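Local coordinates for protein N-alpha-acetyltransferase 35, NatC auxiliary subunit (Saccharomyces cerevisiae, PDB 6YGA) that serves as the auxiliary subunit of the NatC N-terminal acetyltransferase, the complex that acetylates the N-terminal Met of the L-A virus Gag protein, at residues V89-D94 and L266-G271; R95-V100 and L153-L158; Q108-T113 and L177-M182; S116-E121 and S274-K279; S122-L127 and F184-N189. One frame throughout, in Å; residues are numbered along the deposited sequence.

Contact 1: V89-D94 and L266-G271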
# COMPACT_ATOMS: atom_id res chain seq x y z
N VAL B 89 18.01 -32.69 2.75
CA VAL B 89 18.22 -31.75 1.65
C VAL B 89 16.90 -31.38 1.00
O VAL B 89 16.65 -30.22 0.68
CB VAL B 89 19.22 -32.34 0.64
CG1 VAL B 89 19.09 -31.65 -0.72
CG2 VAL B 89 20.65 -32.20 1.16
N ALA B 90 16.01 -32.37 0.81
CA ALA B 90 14.70 -32.08 0.25
C ALA B 90 13.88 -31.19 1.18
O ALA B 90 13.16 -30.30 0.72
CB ALA B 90 13.95 -33.38 -0.05
N ALA B 91 13.99 -31.41 2.49
CA ALA B 91 13.25 -30.57 3.43
C ALA B 91 13.83 -29.16 3.48
O ALA B 91 13.08 -28.18 3.63
CB ALA B 91 13.27 -31.20 4.82
N ILE B 92 15.15 -29.03 3.36
CA ILE B 92 15.78 -27.71 3.32
C ILE B 92 15.33 -26.95 2.08
O ILE B 92 14.92 -25.78 2.17
CB ILE B 92 17.31 -27.85 3.37
CG1 ILE B 92 17.78 -28.28 4.76
CG2 ILE B 92 17.99 -26.55 2.98
CD1 ILE B 92 19.27 -28.55 4.84
N ALA B 93 15.37 -27.59 0.92
CA ALA B 93 14.97 -26.92 -0.31
C ALA B 93 13.49 -26.56 -0.28
O ALA B 93 13.09 -25.49 -0.75
CB ALA B 93 15.28 -27.80 -1.52
N ASP B 94 12.65 -27.44 0.27
CA ASP B 94 11.22 -27.18 0.33
C ASP B 94 10.92 -25.93 1.15
O ASP B 94 10.16 -25.05 0.72
CB ASP B 94 10.48 -28.39 0.89
CG ASP B 94 9.09 -28.04 1.36
OD1 ASP B 94 8.25 -27.66 0.52
OD2 ASP B 94 8.83 -28.15 2.58
N LEU B 266 8.14 -33.79 6.42
CA LEU B 266 9.42 -33.15 6.20
C LEU B 266 9.89 -32.46 7.47
O LEU B 266 9.12 -31.73 8.11
CB LEU B 266 9.34 -32.13 5.08
CG LEU B 266 9.10 -32.67 3.68
CD1 LEU B 266 8.31 -31.66 2.87
CD2 LEU B 266 10.43 -32.98 3.01
N SER B 267 11.15 -32.67 7.82
CA SER B 267 11.77 -32.00 8.96
C SER B 267 13.17 -31.53 8.57
O SER B 267 14.10 -32.34 8.48
CB SER B 267 11.84 -32.92 10.17
OG SER B 267 10.55 -33.12 10.74
N PRO B 268 13.36 -30.23 8.33
CA PRO B 268 14.71 -29.73 8.09
C PRO B 268 15.56 -29.91 9.33
O PRO B 268 15.04 -29.99 10.46
CB PRO B 268 14.48 -28.24 7.78
CG PRO B 268 13.06 -28.15 7.36
CD PRO B 268 12.34 -29.19 8.16
N PRO B 269 16.88 -29.99 9.17
CA PRO B 269 17.76 -30.03 10.34
C PRO B 269 17.53 -28.82 11.23
O PRO B 269 17.37 -27.70 10.76
CB PRO B 269 19.17 -30.02 9.73
CG PRO B 269 18.99 -30.57 8.37
CD PRO B 269 17.64 -30.09 7.91
N LYS B 270 17.48 -29.08 12.54
CA LYS B 270 17.23 -28.02 13.50
C LYS B 270 18.33 -26.97 13.45
O LYS B 270 19.53 -27.30 13.46
CB LYS B 270 17.12 -28.61 14.91
CG LYS B 270 15.84 -29.41 15.13
CD LYS B 270 15.67 -29.77 16.60
CE LYS B 270 14.37 -30.51 16.84
NZ LYS B 270 14.21 -30.89 18.27
N GLY B 271 17.93 -25.70 13.38
CA GLY B 271 18.86 -24.61 13.25
C GLY B 271 19.19 -24.22 11.82
O GLY B 271 19.95 -23.26 11.62
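Ala91 on helix 85-104 meets Leu266 and Pro268 of the 266-271 loop, an extended loop laid across one face of a helix in this largely helical protein. The tight part centres on the Ala91 methyl. Its CB lies 3.6 Å from Pro268 N and 3.8 Å from Leu266 CD2, and a side chain this short lets the loop backbone come close, with the CA atoms of Ala91 and Pro268 5.0 Å apart. Leu266 divides its branches: CD2 rests over the backbone of Ala91, while CD1 reaches the carboxylate of Asp94, about one helical turn further on. That carboxylate is buried, but a salt bridge to Arg98 and a hydrogen bond with Tyr297 engage its oxygens and probably offset the cost of burying the charge. The outer side is looser: Ser267 directs its CB away from the helix and is exposed. No hydrogen bond joins the two segments; prolines suit such a loop, since they offer a rigid apolar surface and have no N-H to satisfy. At the far end Ile92, its CG1 anti to the carbonyl carbon (chi1 -72°), crosses Pro269 at about a right angle, with CG1 3.6 Å from Pro269 CD.

Contact 2: R95-V100 and L153-L158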
# COMPACT_ATOMS: atom_id res chain seq x y z
N ARG B 95 11.49 -25.85 2.36
CA ARG B 95 11.21 -24.70 3.22
C ARG B 95 11.73 -23.41 2.61
O ARG B 95 11.11 -22.35 2.75
CB ARG B 95 11.80 -24.93 4.61
CG ARG B 95 11.75 -23.70 5.50
CD ARG B 95 11.71 -24.08 6.97
NE ARG B 95 11.70 -22.89 7.81
CZ ARG B 95 11.46 -22.90 9.12
NH1 ARG B 95 11.22 -24.04 9.74
NH2 ARG B 95 11.47 -21.76 9.80
N LEU B 96 12.87 -23.48 1.91
CA LEU B 96 13.40 -22.29 1.25
C LEU B 96 12.44 -21.78 0.18
O LEU B 96 12.24 -20.57 0.05
CB LEU B 96 14.77 -22.59 0.66
CG LEU B 96 15.43 -21.44 -0.11
CD1 LEU B 96 15.71 -20.26 0.80
CD2 LEU B 96 16.70 -21.92 -0.79
N LEU B 97 11.85 -22.69 -0.60
CA LEU B 97 10.88 -22.27 -1.61
C LEU B 97 9.63 -21.68 -0.97
O LEU B 97 9.07 -20.70 -1.48
CB LEU B 97 10.51 -23.45 -2.51
CG LEU B 97 11.51 -23.80 -3.61
CD1 LEU B 97 10.93 -24.82 -4.57
CD2 LEU B 97 11.94 -22.54 -4.35
N ARG B 98 9.16 -22.26 0.14
CA ARG B 98 8.02 -21.67 0.82
C ARG B 98 8.40 -20.38 1.53
O ARG B 98 7.54 -19.52 1.76
CB ARG B 98 7.40 -22.68 1.80
CG ARG B 98 6.66 -23.81 1.09
CD ARG B 98 6.06 -24.83 2.04
NE ARG B 98 7.07 -25.49 2.86
CZ ARG B 98 7.15 -25.38 4.19
NH1 ARG B 98 6.26 -24.64 4.84
NH2 ARG B 98 8.10 -26.02 4.85
N CYS B 99 9.68 -20.21 1.87
CA CYS B 99 10.15 -18.90 2.33
C CYS B 99 10.06 -17.87 1.21
O CYS B 99 9.75 -16.70 1.46
CB CYS B 99 11.58 -19.00 2.86
SG CYS B 99 11.72 -19.68 4.53
N VAL B 100 10.32 -18.28 -0.03
CA VAL B 100 10.17 -17.38 -1.17
C VAL B 100 8.72 -16.93 -1.30
O VAL B 100 8.45 -15.74 -1.53
CB VAL B 100 10.67 -18.06 -2.46
CG1 VAL B 100 10.35 -17.21 -3.68
CG2 VAL B 100 12.17 -18.33 -2.37
N LEU B 153 21.91 -21.26 -4.94
CA LEU B 153 22.34 -20.34 -5.98
C LEU B 153 21.17 -19.86 -6.83
O LEU B 153 21.13 -18.70 -7.25
CB LEU B 153 23.40 -21.00 -6.86
CG LEU B 153 24.07 -20.11 -7.90
CD1 LEU B 153 24.76 -18.93 -7.23
CD2 LEU B 153 25.05 -20.91 -8.74
N GLY B 154 20.20 -20.75 -7.08
CA GLY B 154 19.04 -20.34 -7.87
C GLY B 154 18.19 -19.31 -7.16
O GLY B 154 17.78 -18.31 -7.75
N VAL B 155 17.92 -19.54 -5.87
CA VAL B 155 17.15 -18.57 -5.09
C VAL B 155 17.92 -17.27 -4.93
O VAL B 155 17.34 -16.18 -5.01
CB VAL B 155 16.75 -19.18 -3.74
CG1 VAL B 155 16.03 -18.16 -2.87
CG2 VAL B 155 15.88 -20.41 -3.95
N CYS B 156 19.23 -17.35 -4.71
CA CYS B 156 20.03 -16.13 -4.61
C CYS B 156 20.02 -15.36 -5.93
O CYS B 156 20.03 -14.12 -5.93
CB CYS B 156 21.46 -16.45 -4.18
SG CYS B 156 21.66 -16.90 -2.44
N TYR B 157 20.00 -16.08 -7.05
CA TYR B 157 19.86 -15.41 -8.34
C TYR B 157 18.49 -14.75 -8.46
O TYR B 157 18.36 -13.68 -9.07
CB TYR B 157 20.07 -16.41 -9.48
CG TYR B 157 20.16 -15.76 -10.85
CD1 TYR B 157 21.38 -15.32 -11.35
CD2 TYR B 157 19.03 -15.56 -11.62
CE1 TYR B 157 21.47 -14.72 -12.59
CE2 TYR B 157 19.11 -14.96 -12.86
CZ TYR B 157 20.33 -14.54 -13.34
OH TYR B 157 20.41 -13.94 -14.57
N LEU B 158 17.46 -15.36 -7.87
CA LEU B 158 16.13 -14.78 -7.92
C LEU B 158 16.07 -13.46 -7.16
O LEU B 158 15.58 -12.45 -7.69
CB LEU B 158 15.11 -15.77 -7.34
CG LEU B 158 13.67 -15.26 -7.24
CD1 LEU B 158 13.04 -15.13 -8.63
CD2 LEU B 158 12.84 -16.17 -6.35
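Leu96 and Val155 carry the closest of the apolar contacts that join helix 85-104 to helix 142-167. Their side chains reach toward each other tip to tip, Leu96 CD2 lying 3.6 Å from Val155 CG2. Leu96 has CG anti to the backbone N (chi1 178°), an extended form that carries its CD2 branch toward helix 142-167. Val100 and Leu158 meet in the same end-on manner one turn further along, through Val100 CG1 and Leu158 CD2 at 3.8 Å. A different approach joins Val100 to Val155: the two pass alongside each other in opposite directions, with Val100 CG2 3.9 Å from Val155 CG1. Val155 divides its methyls, CG2 toward Leu96 and Leu97, CG1 toward Val100, and a beta-branched residue suits this central place. The touch of Leu97 on CG2 is a longer one; its side chain also packs on Ile223, Ile226 and Ile227 of helix 215-231.

Polar interactions across the pair are absent, and every residue that touches is buried. The backbone polar groups are engaged along each helix, as in Val100 N to Leu96 O at 3.0 Å.

With segment axes 11.3 Å apart and only 11° from parallel, the helices stand rather far from each other and are bridged by branched aliphatic ends. Thr120 of helix 118-129 also touches Leu96. This is the hydrophobic interior of a helical bundle with near-parallel neighbouring helices, here within the Mak10 family region.

Contact 3: Q108-T113 and L177-M182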
# COMPACT_ATOMS: atom_id res chain seq x y z
N GLN B 108 6.15 -10.87 3.65
CA GLN B 108 7.03 -10.96 4.80
C GLN B 108 8.40 -10.38 4.47
O GLN B 108 8.77 -10.24 3.31
CB GLN B 108 7.16 -12.40 5.29
CG GLN B 108 5.86 -12.98 5.82
CD GLN B 108 5.13 -12.03 6.75
OE1 GLN B 108 5.59 -11.73 7.85
NE2 GLN B 108 3.98 -11.55 6.30
N THR B 109 9.15 -10.05 5.52
CA THR B 109 10.44 -9.41 5.34
C THR B 109 11.46 -10.40 4.80
O THR B 109 11.40 -11.61 5.05
CB THR B 109 10.95 -8.83 6.66
OG1 THR B 109 10.97 -9.86 7.66
CG2 THR B 109 10.05 -7.70 7.13
N LEU B 110 12.41 -9.87 4.04
CA LEU B 110 13.50 -10.69 3.52
C LEU B 110 14.38 -11.28 4.62
O LEU B 110 14.77 -12.45 4.49
CB LEU B 110 14.32 -9.87 2.52
CG LEU B 110 15.43 -10.57 1.73
CD1 LEU B 110 14.87 -11.74 0.93
CD2 LEU B 110 16.12 -9.58 0.80
N PRO B 111 14.73 -10.57 5.70
CA PRO B 111 15.54 -11.21 6.75
C PRO B 111 14.87 -12.41 7.40
O PRO B 111 15.57 -13.30 7.89
CB PRO B 111 15.77 -10.08 7.76
CG PRO B 111 15.68 -8.84 6.96
CD PRO B 111 14.61 -9.11 5.94
N THR B 112 13.54 -12.47 7.44
CA THR B 112 12.85 -13.58 8.09
C THR B 112 12.46 -14.69 7.14
O THR B 112 11.89 -15.70 7.58
CB THR B 112 11.59 -13.08 8.82
OG1 THR B 112 10.71 -12.45 7.88
CG2 THR B 112 11.96 -12.08 9.91
N THR B 113 12.74 -14.55 5.84
CA THR B 113 12.39 -15.58 4.86
C THR B 113 13.63 -16.14 4.19
O THR B 113 14.23 -17.10 4.69
CB THR B 113 11.41 -15.02 3.82
OG1 THR B 113 12.00 -13.90 3.14
CG2 THR B 113 10.11 -14.59 4.47
N LEU B 177 6.62 -4.80 -1.35
CA LEU B 177 7.70 -5.78 -1.36
C LEU B 177 8.83 -5.28 -0.47
O LEU B 177 9.31 -4.15 -0.63
CB LEU B 177 8.20 -6.00 -2.79
CG LEU B 177 9.31 -7.04 -3.00
CD1 LEU B 177 9.11 -8.24 -2.11
CD2 LEU B 177 9.30 -7.45 -4.46
N ASN B 178 9.24 -6.12 0.48
CA ASN B 178 10.33 -5.81 1.40
C ASN B 178 11.65 -6.30 0.82
O ASN B 178 11.75 -7.45 0.38
CB ASN B 178 10.07 -6.46 2.76
CG ASN B 178 11.24 -6.29 3.73
OD1 ASN B 178 12.22 -7.04 3.67
ND2 ASN B 178 11.14 -5.32 4.62
N PHE B 179 12.65 -5.43 0.82
CA PHE B 179 13.99 -5.81 0.38
C PHE B 179 15.04 -5.24 1.35
O PHE B 179 15.87 -4.40 1.00
CB PHE B 179 14.26 -5.35 -1.05
CG PHE B 179 15.28 -6.19 -1.75
CD1 PHE B 179 14.89 -7.32 -2.45
CD2 PHE B 179 16.62 -5.86 -1.69
CE1 PHE B 179 15.83 -8.11 -3.09
CE2 PHE B 179 17.56 -6.64 -2.33
CZ PHE B 179 17.17 -7.77 -3.03
N ASN B 180 14.99 -5.70 2.59
CA ASN B 180 16.06 -5.44 3.55
C ASN B 180 17.03 -6.61 3.45
O ASN B 180 16.86 -7.64 4.11
CB ASN B 180 15.51 -5.29 4.96
CG ASN B 180 16.60 -5.08 6.00
OD1 ASN B 180 17.73 -4.74 5.67
ND2 ASN B 180 16.25 -5.28 7.27
N ASN B 181 18.04 -6.47 2.58
CA ASN B 181 19.05 -7.50 2.38
C ASN B 181 20.23 -7.37 3.34
O ASN B 181 21.25 -8.03 3.14
CB ASN B 181 19.54 -7.49 0.93
CG ASN B 181 20.26 -6.21 0.56
OD1 ASN B 181 20.06 -5.17 1.18
ND2 ASN B 181 21.09 -6.27 -0.47
N MSE B 182 20.12 -6.53 4.37
CA MSE B 182 21.13 -6.40 5.42
C MSE B 182 22.54 -6.11 4.90
O MSE B 182 23.51 -6.72 5.34
CB MSE B 182 21.14 -7.66 6.27
CG MSE B 182 19.84 -7.89 7.01
SE MSE B 182 19.75 -9.62 7.89
CE MSE B 182 19.68 -8.99 9.73
O HOH W 1 7.62 -8.44 0.77
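Asn178 reaches across to Thr109 and Leu110 with a side chain whose CG stands anti to its own backbone N (chi1 174°). Its CB lies 3.9 Å from Thr109 CA. The amide carbon CG comes next, 3.6 Å from the same CA, and there the group divides. ND2 meets the Thr109 methyl, CG2, at 3.6 Å. OD1 turns to the backbone and accepts from Leu110 N at 2.9 Å in a nearly straight bond (N-H...O 171°), the donor standing above the carbonyl plane. From the opposite face of that plane Asn180 N also donates to OD1, closing an Asx turn. A short amide suits this double task: the Leu110 bond joins two irregular loops, one between helices 85-104 and 118-129, the other between helices 142-167 and 193-209, and the Asn180 bond shapes the second. Leu110 also begins a type I beta turn. Its CD2 sits 4.1 Å from the Phe179 ring centre, almost on the ring normal, in a CH-pi contact. Pro111 sets its ring across Asn180 at about a right angle, CD lying 3.3 Å from Asn180 O, while its CB touches the selenium of Met182, a selenomethionine. Gln108 NE2 bonds to Asp106 O and to Asn147 OD1 of the N-alpha-acetyltransferase 30 chain.

Contact 4: S116-E121 and S274-K279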
# COMPACT_ATOMS: atom_id res chain seq x y z
N SER B 116 16.81 -16.01 6.39
CA SER B 116 16.82 -16.83 7.59
C SER B 116 17.57 -18.14 7.38
O SER B 116 18.06 -18.72 8.36
CB SER B 116 15.38 -17.12 8.04
OG SER B 116 14.67 -17.86 7.06
N CYS B 117 17.69 -18.60 6.14
CA CYS B 117 18.43 -19.82 5.86
C CYS B 117 19.93 -19.59 6.03
O CYS B 117 20.49 -18.63 5.49
CB CYS B 117 18.13 -20.29 4.43
SG CYS B 117 19.05 -21.75 3.88
N ARG B 118 20.59 -20.49 6.76
CA ARG B 118 22.03 -20.35 6.96
C ARG B 118 22.82 -20.63 5.69
O ARG B 118 23.96 -20.17 5.57
CB ARG B 118 22.50 -21.28 8.09
CG ARG B 118 21.91 -20.94 9.44
CD ARG B 118 22.33 -19.55 9.88
NE ARG B 118 23.78 -19.45 10.04
CZ ARG B 118 24.43 -19.78 11.15
NH1 ARG B 118 23.76 -20.22 12.21
NH2 ARG B 118 25.74 -19.66 11.21
N TYR B 119 22.24 -21.38 4.74
CA TYR B 119 22.96 -21.68 3.51
C TYR B 119 23.00 -20.46 2.59
O TYR B 119 24.03 -20.19 1.97
CB TYR B 119 22.31 -22.87 2.80
CG TYR B 119 22.47 -24.17 3.55
CD1 TYR B 119 23.62 -24.94 3.42
CD2 TYR B 119 21.47 -24.64 4.39
CE1 TYR B 119 23.78 -26.13 4.11
CE2 TYR B 119 21.61 -25.83 5.08
CZ TYR B 119 22.77 -26.57 4.93
OH TYR B 119 22.92 -27.75 5.61
N THR B 120 21.89 -19.73 2.49
CA THR B 120 21.88 -18.52 1.67
C THR B 120 22.80 -17.46 2.25
O THR B 120 23.47 -16.73 1.50
CB THR B 120 20.45 -17.98 1.53
OG1 THR B 120 19.98 -17.54 2.82
CG2 THR B 120 19.52 -19.05 1.00
N GLU B 121 22.85 -17.36 3.58
CA GLU B 121 23.81 -16.45 4.21
C GLU B 121 25.24 -16.87 3.90
O GLU B 121 26.10 -16.02 3.63
CB GLU B 121 23.58 -16.43 5.73
CG GLU B 121 24.17 -15.23 6.47
CD GLU B 121 25.64 -15.40 6.84
OE1 GLU B 121 26.17 -16.52 6.67
OE2 GLU B 121 26.25 -14.42 7.29
N SER B 274 16.69 -19.88 11.14
CA SER B 274 16.65 -19.26 12.46
C SER B 274 16.77 -17.75 12.30
O SER B 274 16.98 -17.23 11.21
CB SER B 274 17.76 -19.80 13.36
OG SER B 274 19.04 -19.46 12.86
N THR B 275 16.61 -17.05 13.43
CA THR B 275 16.86 -15.62 13.52
C THR B 275 18.32 -15.31 13.83
O THR B 275 18.63 -14.19 14.26
CB THR B 275 15.95 -14.99 14.57
OG1 THR B 275 16.08 -15.70 15.81
CG2 THR B 275 14.50 -15.04 14.12
N TYR B 276 19.22 -16.28 13.61
CA TYR B 276 20.63 -16.10 13.94
C TYR B 276 21.23 -14.91 13.19
O TYR B 276 22.03 -14.15 13.75
CB TYR B 276 21.40 -17.38 13.61
CG TYR B 276 22.90 -17.32 13.80
CD1 TYR B 276 23.74 -16.90 12.78
CD2 TYR B 276 23.48 -17.71 15.01
CE1 TYR B 276 25.11 -16.85 12.95
CE2 TYR B 276 24.86 -17.66 15.18
CZ TYR B 276 25.67 -17.23 14.15
OH TYR B 276 27.03 -17.18 14.32
N ILE B 277 20.85 -14.73 11.93
CA ILE B 277 21.45 -13.67 11.12
C ILE B 277 21.06 -12.30 11.63
O ILE B 277 21.82 -11.33 11.50
CB ILE B 277 21.07 -13.85 9.64
CG1 ILE B 277 21.90 -12.91 8.76
CG2 ILE B 277 19.58 -13.61 9.43
CD1 ILE B 277 21.52 -12.96 7.31
N GLN B 278 19.87 -12.17 12.23
CA GLN B 278 19.48 -10.89 12.81
C GLN B 278 20.35 -10.54 14.01
O GLN B 278 20.53 -9.36 14.32
CB GLN B 278 18.01 -10.91 13.23
CG GLN B 278 17.05 -11.28 12.11
CD GLN B 278 15.59 -11.22 12.56
OE1 GLN B 278 15.16 -10.26 13.20
NE2 GLN B 278 14.82 -12.24 12.21
N LYS B 279 20.89 -11.54 14.70
CA LYS B 279 21.59 -11.28 15.95
C LYS B 279 23.07 -10.97 15.73
O LYS B 279 23.64 -10.17 16.47
CB LYS B 279 21.42 -12.47 16.90
CG LYS B 279 22.20 -12.37 18.19
CD LYS B 279 21.79 -13.48 19.16
CE LYS B 279 22.51 -13.36 20.49
NZ LYS B 279 21.86 -14.16 21.56
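Arg118 lays its guanidinium flat on one face of the Tyr276 ring, the two planes only 2° apart and the centres separated by 3.8 Å. This is a cation-pi stack, offset so that the guanidinium lies toward the CD1 and CE1 side of the ring: NH1 is 3.4 Å from Tyr276 CG, and NH2 is 3.4 Å from Tyr276 CE1. Arginine suits the place because its chain can fold, here with bends at chi2 and chi3 (-62° each), and its planar charge can match a ring face. Tyr276 is also stacked with His280. The stack joins the starts of two helical regions, 118-129 and 276-280. Cys117 is the N-cap of the former, its SG accepting a weak bond from Tyr119 N. In the latter region, Ser274 OG accepts from Tyr276 N at 3.3 Å in an ST turn. The backbones here are linked by a weak bond, Ser274 N to Ser116 O, also 3.3 Å. Beside the stack, Ile277 and Glu121 meet through their aliphatic parts, with Ile277 CD1 3.6 Å from Glu121 CG. The first torsion of Glu121 sets CG anti to the backbone N, where the methylene receives the isoleucine tip, and the bend at chi2 turns the carboxylate.

Contact 5: S122-L127 and F184-N189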
# COMPACT_ATOMS: atom_id res chain seq x y z
N SER B 122 25.51 -18.18 3.91
CA SER B 122 26.87 -18.66 3.66
C SER B 122 27.30 -18.37 2.23
O SER B 122 28.42 -17.90 1.98
CB SER B 122 26.95 -20.15 3.97
OG SER B 122 28.28 -20.63 3.86
N LEU B 123 26.42 -18.64 1.26
CA LEU B 123 26.75 -18.40 -0.14
C LEU B 123 26.93 -16.91 -0.42
O LEU B 123 27.90 -16.50 -1.07
CB LEU B 123 25.67 -18.99 -1.05
CG LEU B 123 25.73 -18.61 -2.54
CD1 LEU B 123 27.09 -18.94 -3.15
CD2 LEU B 123 24.62 -19.30 -3.32
N LEU B 124 26.01 -16.07 0.08
CA LEU B 124 26.13 -14.64 -0.15
C LEU B 124 27.39 -14.06 0.49
O LEU B 124 27.95 -13.09 -0.02
CB LEU B 124 24.89 -13.91 0.38
CG LEU B 124 23.60 -14.07 -0.44
CD1 LEU B 124 22.43 -13.40 0.26
CD2 LEU B 124 23.79 -13.50 -1.84
N SER B 125 27.85 -14.64 1.60
CA SER B 125 29.04 -14.12 2.27
C SER B 125 30.30 -14.42 1.47
O SER B 125 31.19 -13.56 1.36
CB SER B 125 29.15 -14.70 3.68
OG SER B 125 28.13 -14.19 4.52
N SER B 126 30.41 -15.63 0.92
CA SER B 126 31.56 -15.94 0.06
C SER B 126 31.48 -15.19 -1.26
O SER B 126 32.51 -14.83 -1.84
CB SER B 126 31.65 -17.44 -0.18
OG SER B 126 30.72 -17.86 -1.17
N LEU B 127 30.26 -14.94 -1.76
CA LEU B 127 30.10 -14.24 -3.02
C LEU B 127 30.50 -12.77 -2.91
O LEU B 127 30.93 -12.17 -3.89
CB LEU B 127 28.66 -14.36 -3.51
CG LEU B 127 28.42 -14.60 -5.00
CD1 LEU B 127 29.44 -15.57 -5.56
CD2 LEU B 127 27.01 -15.15 -5.21
N PHE B 184 23.92 -6.60 1.91
CA PHE B 184 24.54 -7.52 0.96
C PHE B 184 24.69 -6.85 -0.41
O PHE B 184 23.70 -6.38 -0.99
CB PHE B 184 23.71 -8.80 0.83
CG PHE B 184 24.11 -9.87 1.80
CD1 PHE B 184 25.38 -10.44 1.75
CD2 PHE B 184 23.23 -10.33 2.76
CE1 PHE B 184 25.75 -11.42 2.64
CE2 PHE B 184 23.59 -11.31 3.66
CZ PHE B 184 24.85 -11.86 3.59
N ASN B 185 25.92 -6.82 -0.92
CA ASN B 185 26.22 -6.32 -2.26
C ASN B 185 27.20 -7.30 -2.89
O ASN B 185 28.34 -7.42 -2.43
CB ASN B 185 26.80 -4.91 -2.21
CG ASN B 185 26.86 -4.25 -3.58
OD1 ASN B 185 26.74 -4.91 -4.61
ND2 ASN B 185 27.04 -2.93 -3.59
N THR B 186 26.75 -8.02 -3.92
CA THR B 186 27.55 -9.05 -4.57
C THR B 186 28.32 -8.53 -5.78
O THR B 186 29.09 -9.30 -6.38
CB THR B 186 26.66 -10.23 -4.98
OG1 THR B 186 25.54 -9.75 -5.74
CG2 THR B 186 26.17 -10.98 -3.75
N PHE B 187 28.15 -7.26 -6.14
CA PHE B 187 28.84 -6.63 -7.27
C PHE B 187 28.57 -7.48 -8.52
O PHE B 187 27.42 -7.85 -8.77
CB PHE B 187 30.31 -6.41 -6.94
CG PHE B 187 30.56 -5.88 -5.55
CD1 PHE B 187 30.39 -4.54 -5.26
CD2 PHE B 187 30.99 -6.73 -4.54
CE1 PHE B 187 30.63 -4.05 -3.98
CE2 PHE B 187 31.23 -6.25 -3.26
CZ PHE B 187 31.05 -4.91 -2.98
N ASP B 188 29.59 -7.82 -9.30
CA ASP B 188 29.47 -8.72 -10.44
C ASP B 188 29.87 -10.15 -10.10
O ASP B 188 30.03 -10.97 -11.00
CB ASP B 188 30.33 -8.19 -11.59
CG ASP B 188 29.98 -8.81 -12.93
OD1 ASP B 188 28.90 -9.43 -13.05
OD2 ASP B 188 30.80 -8.70 -13.87
N ASN B 189 30.04 -10.46 -8.81
CA ASN B 189 30.56 -11.77 -8.44
C ASN B 189 29.53 -12.87 -8.64
O ASN B 189 29.89 -14.01 -8.95
CB ASN B 189 31.05 -11.75 -6.99
CG ASN B 189 32.22 -10.81 -6.77
OD1 ASN B 189 33.00 -10.56 -7.68
ND2 ASN B 189 32.33 -10.29 -5.56
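Leu124 presses its CB over one face of the Phe184 ring, toward the rim, with CB 3.5 Å from Phe184 CE1. The CH-pi geometry is favourable: the same CB stands 3.9 Å from the ring centre. Chi1 of -74° sets CG anti to the carbonyl carbon, and chi2 of 175° then directs the two methyls to different partners. CD1 approaches Phe184 CD2 at 4.0 Å, while CD2 meets the methyl of Thr186, CG2, also at 4.0 Å. A branched leucine can thus serve an aromatic ring and a threonine methyl together.

The third first-shell element is polar. Asn189 ND2 donates to Leu127 O at 2.9 Å, lying nearly along the C=O axis but bent at the hydrogen (139°), and tilted out of the plane of the asparagine amide. An amide side chain is apt here, since it brings an N-H to a main-chain carbonyl toward the C-terminal end of helix 118-129. The Leu127 side chain packs nearby, its CD1 3.8 Å from Asn189 O.

What places Thr186 and Asn189 is a type II' beta turn running between them and closed by Asn189 N to Thr186 O, 2.9 Å. Just before it, Asn185 OD1 accepts from Phe187 N in an Asx turn. The loop from helix 142-167 to helix 193-209 is held against helix 118-129 by the Leu124 and Leu127 contacts, within the Mak10 family region.

Further out, Arg281 makes a cation-pi contact with the Phe184 ring. Leu124 is backed by Leu115 and by Cys156 of helix 142-167, and Ser125 OG is bonded to the carbonyl of Glu121.

How the contacts relate
From the N terminus, helix 85-104 comes first and supplies segments of contacts 1 and 2. Contact 1 closes the longest loop, back from 266-271, and contacts 2, 3 and 5 are nested inside it. Contact 2 pairs the same helix with helix 142-167. The loop at 108-113 then reaches 177-182 in contact 3, crossing contact 2. Helix 118-129 follows, shared by contacts 4 and 5: contact 4 spans to 274-279 and crosses contacts 1, 2 and 3, while contact 5 nests within it and crosses contacts 2 and 3. Together they tie three successive helices to the loop before helix 193-209 and to the region of helix 276-280.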